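Member of s1p family of ribosomal proteins (PDB 5YH1) probably acts as a manganese-dependent exonuclease on nucleic acid, this chain being the part that carries its DHH phosphoesterase domain. Local coordinates at residues T77-I80 against P81-K85; Y195-T198 against A199-A203; D216-K219 against H220-A223. All coordinates share one frame; numbering follows the deposited sequence.

Contact 1. Residues T77-I80 against P81-K85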
loop_
_atom_site.group_PDB
_atom_site.type_symbol
_atom_site.label_atom_id
_atom_site.label_comp_id
_atom_site.label_asym_id
_atom_site.label_seq_id
_atom_site.Cartn_x
_atom_site.Cartn_y
_atom_site.Cartn_z
ATOM N N THR A 77 -26.761 6.261 -6.363
ATOM C CA THR A 77 -28.038 5.587 -6.569
ATOM C C THR A 77 -28.935 6.355 -7.553
ATOM O O THR A 77 -29.661 5.750 -8.329
ATOM C CB THR A 77 -28.751 5.377 -5.218
ATOM O OG1 THR A 77 -27.901 4.615 -4.358
ATOM C CG2 THR A 77 -30.074 4.639 -5.386
ATOM N N ALA A 78 -28.863 7.683 -7.529
ATOM C CA ALA A 78 -29.589 8.535 -8.482
ATOM C C ALA A 78 -28.916 8.587 -9.865
ATOM O O ALA A 78 -29.582 8.611 -10.894
ATOM C CB ALA A 78 -29.701 9.943 -7.918
ATOM N N ILE A 79 -27.588 8.621 -9.877
ATOM C CA ILE A 79 -26.818 8.801 -11.110
ATOM C C ILE A 79 -26.805 7.560 -12.008
ATOM O O ILE A 79 -27.044 7.664 -13.215
ATOM C CB ILE A 79 -25.370 9.237 -10.777
ATOM C CG1 ILE A 79 -25.383 10.659 -10.229
ATOM C CG2 ILE A 79 -24.467 9.167 -12.008
ATOM C CD1 ILE A 79 -24.157 11.031 -9.436
ATOM N N ILE A 80 -26.534 6.394 -11.426
ATOM C CA ILE A 80 -26.334 5.166 -12.214
ATOM C C ILE A 80 -27.514 4.849 -13.147
ATOM O O ILE A 80 -27.294 4.568 -14.325
ATOM C CB ILE A 80 -26.005 3.943 -11.315
ATOM C CG1 ILE A 80 -24.623 4.086 -10.660
ATOM C CG2 ILE A 80 -26.079 2.641 -12.097
ATOM C CD1 ILE A 80 -23.475 4.268 -11.620
ATOM N N PRO A 81 -28.764 4.890 -12.634
ATOM C CA PRO A 81 -29.907 4.638 -13.528
ATOM C C PRO A 81 -29.996 5.587 -14.723
ATOM O O PRO A 81 -30.368 5.151 -15.811
ATOM C CB PRO A 81 -31.126 4.813 -12.613
ATOM C CG PRO A 81 -30.617 4.528 -11.248
ATOM C CD PRO A 81 -29.187 4.994 -11.226
ATOM N N LEU A 82 -29.685 6.865 -14.526
ATOM C CA LEU A 82 -29.703 7.818 -15.630
ATOM C C LEU A 82 -28.626 7.472 -16.653
ATOM O O LEU A 82 -28.877 7.495 -17.852
ATOM C CB LEU A 82 -29.508 9.258 -15.144
ATOM C CG LEU A 82 -30.625 9.890 -14.316
ATOM C CD1 LEU A 82 -30.330 11.366 -14.109
ATOM C CD2 LEU A 82 -31.994 9.699 -14.969
ATOM N N ILE A 83 -27.431 7.140 -16.175
ATOM C CA ILE A 83 -26.353 6.723 -17.065
ATOM C C ILE A 83 -26.786 5.519 -17.897
ATOM O O ILE A 83 -26.519 5.464 -19.098
ATOM C CB ILE A 83 -25.063 6.394 -16.286
ATOM C CG1 ILE A 83 -24.442 7.685 -15.742
ATOM C CG2 ILE A 83 -24.064 5.647 -17.171
ATOM C CD1 ILE A 83 -23.292 7.458 -14.782
ATOM N N GLU A 84 -27.456 4.566 -17.254
ATOM C CA GLU A 84 -27.884 3.344 -17.934
ATOM C C GLU A 84 -29.004 3.572 -18.950
ATOM O O GLU A 84 -29.057 2.870 -19.961
ATOM C CB GLU A 84 -28.255 2.248 -16.922
ATOM C CG GLU A 84 -27.022 1.703 -16.207
ATOM C CD GLU A 84 -27.294 0.501 -15.326
ATOM O OE1 GLU A 84 -28.357 0.471 -14.662
ATOM O OE2 GLU A 84 -26.429 -0.405 -15.292
ATOM N N LYS A 85 -29.869 4.557 -18.715
ATOM C CA LYS A 85 -30.944 4.840 -19.670
ATOM C C LYS A 85 -30.444 5.570 -20.927
ATOM O O LYS A 85 -31.024 5.405 -21.997
ATOM C CB LYS A 85 -32.120 5.576 -19.010
ATOM C CG LYS A 85 -32.084 7.094 -19.073
ATOM C CD LYS A 85 -33.460 7.694 -18.826
ATOM C CE LYS A 85 -34.023 7.289 -17.472
ATOM N NZ LYS A 85 -35.086 8.223 -17.007
#
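Ile-79 and Ile-83, one helical turn apart, form the apolar centre: CG2 of Ile-79 meets CD1 of Ile-83 at 3.5 Å, tight for two methyl groups. Ile-79 CG2 can reach forward because it lies anti to the backbone N (CG1 takes chi1 -70°). Ile-80 adds a looser touch, its CD1 4.5 Å from Ile-83 CD1. The ring of Pro-81 stands at about a right angle to the Ile-80 side chain. Its N has no hydrogen to give Thr-77 O, against which CD presses at 3.0 Å, and Leu-82 N does not reach Ala-78 O, so the helix kinks. Regular bonds return with Ile-83 N to Ile-79 O at 3.0 Å and Glu-84 N to Ile-80 O at 2.9 Å. With an alanine at the Pro-81 position, the contacts of CD and CG on Thr-77 O and of CD on Ile-80 CB go, which would probably open a gap beside Ile-80. At the polar edge, extended Glu-84 passes its CG over Ile-80 O at 3.4 Å and touches Arg-93 of helix 92-96. Within helix 66-86, Ile-79 and Leu-82 lean on helix 32-53, the three isoleucines meet Phe-97 of strand 97-102, and Asn-211 binds Ala-78 O.

Contact 2. Residues Y195-T198 against A199-A203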
loop_
_atom_site.group_PDB
_atom_site.type_symbol
_atom_site.label_atom_id
_atom_site.label_comp_id
_atom_site.label_asym_id
_atom_site.label_seq_id
_atom_site.Cartn_x
_atom_site.Cartn_y
_atom_site.Cartn_z
ATOM N N TYR A 195 -23.341 23.255 11.066
ATOM C CA TYR A 195 -22.724 21.960 10.757
ATOM C C TYR A 195 -23.707 20.797 10.806
ATOM O O TYR A 195 -23.495 19.771 10.164
ATOM C CB TYR A 195 -21.597 21.702 11.771
ATOM C CG TYR A 195 -20.961 20.324 11.706
ATOM C CD1 TYR A 195 -19.922 20.056 10.815
ATOM C CD2 TYR A 195 -21.389 19.287 12.543
ATOM C CE1 TYR A 195 -19.328 18.801 10.754
ATOM C CE2 TYR A 195 -20.805 18.026 12.482
ATOM C CZ TYR A 195 -19.767 17.791 11.592
ATOM O OH TYR A 195 -19.170 16.553 11.517
ATOM N N GLU A 196 -24.779 20.951 11.576
ATOM C CA GLU A 196 -25.673 19.842 11.870
ATOM C C GLU A 196 -26.549 19.418 10.692
ATOM O O GLU A 196 -27.187 18.380 10.748
ATOM C CB GLU A 196 -26.529 20.147 13.101
ATOM C CG GLU A 196 -27.315 21.450 13.027
ATOM C CD GLU A 196 -26.635 22.591 13.780
ATOM O OE1 GLU A 196 -27.289 23.153 14.686
ATOM O OE2 GLU A 196 -25.457 22.914 13.477
ATOM N N LEU A 197 -26.580 20.211 9.628
ATOM C CA LEU A 197 -27.149 19.743 8.358
ATOM C C LEU A 197 -26.019 19.064 7.573
ATOM O O LEU A 197 -25.179 19.733 6.949
ATOM C CB LEU A 197 -27.758 20.904 7.570
ATOM C CG LEU A 197 -28.549 20.550 6.316
ATOM C CD1 LEU A 197 -29.779 19.716 6.635
ATOM C CD2 LEU A 197 -28.934 21.825 5.594
ATOM N N THR A 198 -26.007 17.733 7.612
ATOM C CA THR A 198 -24.828 16.956 7.217
ATOM C C THR A 198 -24.804 16.603 5.732
ATOM O O THR A 198 -25.798 16.757 5.016
ATOM C CB THR A 198 -24.731 15.656 8.045
ATOM O OG1 THR A 198 -25.707 14.709 7.597
ATOM C CG2 THR A 198 -24.951 15.951 9.518
ATOM N N ALA A 199 -23.667 16.087 5.276
ATOM C CA ALA A 199 -23.463 15.830 3.844
ATOM C C ALA A 199 -24.467 14.841 3.289
ATOM O O ALA A 199 -24.935 14.997 2.166
ATOM C CB ALA A 199 -22.044 15.346 3.585
ATOM N N GLY A 200 -24.798 13.822 4.077
ATOM C CA GLY A 200 -25.774 12.817 3.655
ATOM C C GLY A 200 -27.182 13.375 3.512
ATOM O O GLY A 200 -27.964 12.903 2.687
HETATM N N MSE A 201 -27.509 14.369 4.328
HETATM C CA MSE A 201 -28.783 15.075 4.209
HETATM C C MSE A 201 -28.749 15.864 2.927
HETATM O O MSE A 201 -29.592 15.681 2.048
HETATM C CB MSE A 201 -29.025 15.992 5.410
HETATM C CG MSE A 201 -29.336 15.190 6.669
HETATM SE SE MSE A 201 -29.269 16.300 8.304
HETATM C CE MSE A 201 -28.604 14.855 9.461
ATOM N N LEU A 202 -27.757 16.730 2.796
ATOM C CA LEU A 202 -27.604 17.543 1.577
ATOM C C LEU A 202 -27.570 16.701 0.306
ATOM O O LEU A 202 -28.251 17.015 -0.675
ATOM C CB LEU A 202 -26.310 18.332 1.633
ATOM C CG LEU A 202 -26.193 19.331 2.763
ATOM C CD1 LEU A 202 -24.750 19.806 2.889
ATOM C CD2 LEU A 202 -27.148 20.501 2.528
ATOM N N ALA A 203 -26.786 15.625 0.339
ATOM C CA ALA A 203 -26.557 14.812 -0.850
ATOM C C ALA A 203 -27.796 14.050 -1.255
ATOM O O ALA A 203 -28.038 13.827 -2.447
ATOM C CB ALA A 203 -25.398 13.853 -0.623
#
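Leu-197 packs against two residues of the first helical turn at once. Its CD1 lies 3.8 Å from the selenium of Met-201 (a selenomethionine), while CD2 meets CD2 of Leu-202, also at 3.8 Å. Putting CG anti to the backbone N (chi1 -172°) sends the two branches of Leu-197 forward to these separate partners. Thr-198 makes the rest of the tight part: the Met-201 chain bends at its last torsion, bringing CE to 3.4 Å from Thr-198 OG1 and to 3.8 Å from Thr-198 CG2. Thr-198 occupies the N-cap position of helix 199-210, and its carbonyl starts the helix, accepting a straight bond from Leu-202 N at 3.0 Å (172° at the hydrogen) and a weak one from Met-201 N. The OG1 hydroxyl is spent on Asp-67, a manganese ligand of the DHH active site, whose carboxylate also takes the first N-H groups of the helix, those of Ala-199 and Gly-200, with Ala-199 CB near the bound manganese. Toward the loop the packing thins out: Glu-196 reaches the helix through its backbone O, which lies 3.8 Å from the selenium and is hydrogen-bonded to Ser-231 OG, and its partly exposed side chain points away. Tyr-195 makes no contact with the helix segment; its ring meets that of His-163, another manganese ligand, and its backbone O accepts a hydrogen bond from His-163 ND1.

Contact 3. Residues D216-K219 against H220-A223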
loop_
_atom_site.group_PDB
_atom_site.type_symbol
_atom_site.label_atom_id
_atom_site.label_comp_id
_atom_site.label_asym_id
_atom_site.label_seq_id
_atom_site.Cartn_x
_atom_site.Cartn_y
_atom_site.Cartn_z
ATOM N N ASP A 216 -37.959 7.185 -3.083
ATOM C CA ASP A 216 -38.472 6.220 -2.107
ATOM C C ASP A 216 -37.374 5.264 -1.643
ATOM O O ASP A 216 -37.359 4.839 -0.495
ATOM C CB ASP A 216 -39.661 5.442 -2.675
ATOM C CG ASP A 216 -40.945 6.281 -2.751
ATOM O OD1 ASP A 216 -41.030 7.380 -2.157
ATOM O OD2 ASP A 216 -41.891 5.824 -3.411
ATOM N N ARG A 217 -36.446 4.952 -2.538
ATOM C CA ARG A 217 -35.322 4.081 -2.215
ATOM C C ARG A 217 -34.350 4.715 -1.214
ATOM O O ARG A 217 -33.844 4.034 -0.341
ATOM C CB ARG A 217 -34.578 3.709 -3.500
ATOM C CG ARG A 217 -33.517 2.642 -3.317
ATOM C CD ARG A 217 -32.824 2.338 -4.625
ATOM N NE ARG A 217 -33.719 1.672 -5.563
ATOM C CZ ARG A 217 -34.071 0.386 -5.505
ATOM N NH1 ARG A 217 -33.612 -0.419 -4.549
ATOM N NH2 ARG A 217 -34.901 -0.099 -6.419
ATOM N N ILE A 218 -34.104 6.017 -1.332
ATOM C CA ILE A 218 -33.053 6.677 -0.539
ATOM C C ILE A 218 -33.521 7.638 0.553
ATOM O O ILE A 218 -32.690 8.182 1.272
ATOM C CB ILE A 218 -32.068 7.457 -1.442
ATOM C CG1 ILE A 218 -32.719 8.695 -2.060
ATOM C CG2 ILE A 218 -31.510 6.561 -2.535
ATOM C CD1 ILE A 218 -31.741 9.572 -2.802
ATOM N N LYS A 219 -34.826 7.859 0.695
ATOM C CA LYS A 219 -35.309 8.909 1.610
ATOM C C LYS A 219 -35.002 8.660 3.089
ATOM O O LYS A 219 -35.067 9.588 3.896
ATOM C CB LYS A 219 -36.803 9.193 1.412
ATOM C CG LYS A 219 -37.719 8.014 1.669
ATOM C CD LYS A 219 -39.113 8.329 1.176
ATOM C CE LYS A 219 -40.059 7.166 1.426
ATOM N NZ LYS A 219 -41.374 7.477 0.818
ATOM N N HIS A 220 -34.652 7.424 3.438
ATOM C CA HIS A 220 -34.177 7.085 4.793
ATOM C C HIS A 220 -32.671 7.298 5.042
ATOM O O HIS A 220 -32.207 7.220 6.192
ATOM C CB HIS A 220 -34.531 5.631 5.112
ATOM C CG HIS A 220 -33.699 4.635 4.368
ATOM N ND1 HIS A 220 -33.856 4.388 3.021
ATOM C CD2 HIS A 220 -32.685 3.842 4.780
ATOM C CE1 HIS A 220 -32.984 3.475 2.639
ATOM N NE2 HIS A 220 -32.262 3.125 3.688
ATOM N N LEU A 221 -31.901 7.556 3.984
ATOM C CA LEU A 221 -30.438 7.713 4.116
ATOM C C LEU A 221 -30.026 8.862 5.016
ATOM O O LEU A 221 -29.088 8.724 5.802
ATOM C CB LEU A 221 -29.772 7.842 2.742
ATOM C CG LEU A 221 -29.870 6.606 1.836
ATOM C CD1 LEU A 221 -28.996 6.776 0.605
ATOM C CD2 LEU A 221 -29.477 5.332 2.566
ATOM N N PRO A 222 -30.731 10.007 4.931
ATOM C CA PRO A 222 -30.400 11.121 5.826
ATOM C C PRO A 222 -30.433 10.783 7.326
ATOM O O PRO A 222 -29.644 11.329 8.098
ATOM C CB PRO A 222 -31.457 12.171 5.476
ATOM C CG PRO A 222 -31.799 11.891 4.053
ATOM C CD PRO A 222 -31.705 10.401 3.899
ATOM N N ALA A 223 -31.329 9.892 7.732
ATOM C CA ALA A 223 -31.374 9.432 9.117
ATOM C C ALA A 223 -30.115 8.671 9.504
ATOM O O ALA A 223 -29.607 8.836 10.613
ATOM C CB ALA A 223 -32.605 8.559 9.349
HETATM O O HOH W 1 -34.137 10.116 6.309
#
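Ile-218 and Leu-221 make the apolar contact, Ile-218 CB lying 3.8 Å from Leu-221 CD1. Leu-221 also puts CD2 over one face of the His-220 ring, 3.7 Å above the plane and offset toward its rim. At the ring's edge, in plane, stands Arg-217 O, 3.2 Å from His-220 CE1. With CG between the backbone N and the carbonyl carbon (chi1 73°), the His-220 ring folds back beside the preceding turn, and its NE2 bonds to Leu-280 O. Among the backbone bonds, Leu-221 N reaches Ile-218 O at 2.9 Å. This closes a type I beta turn from Ile-218 to Leu-221, the joint at which helix 215-218 gives way to helix 221-229, the helix that carries the manganese ligand Asp-229. Pro-222, without an N-H of its own, sets CD against the oxygens of Ile-218 and Lys-219. A water bridges the same region, donating to Lys-219 O at 2.6 Å and accepting from Ala-223 N at 3.2 Å. The salt bridge is between Lys-219 and Asp-216: the extended lysine brings NZ to Asp-216 OD1 at 3.0 Å, meeting it from above the carboxylate plane, 56° out of it. Arg-217 NH1 turns instead to Ile-282 O.

In the fold
All three contacts are local ones in the DHH domain and mainly buried, but they lie at different distances from the middle of the chain. Contact 2 is nearest, about 9 Å from the chain's centre, and is the one tied to the manganese site. Contact 3 is intermediate, with a buried apolar side and the exposed, charged Asp-216 and Arg-217. Contact 1, about 23 Å out and away from the manganese site, has an apolar flank and exposed Glu-84. One sits inside a kinked helix, one at a helix start, one at a joint between helices. Contact 3 touches both others: Thr-77 packs on Arg-217 and Ile-218, and Met-201 on Pro-222. Contacts 1 and 2 do not meet directly.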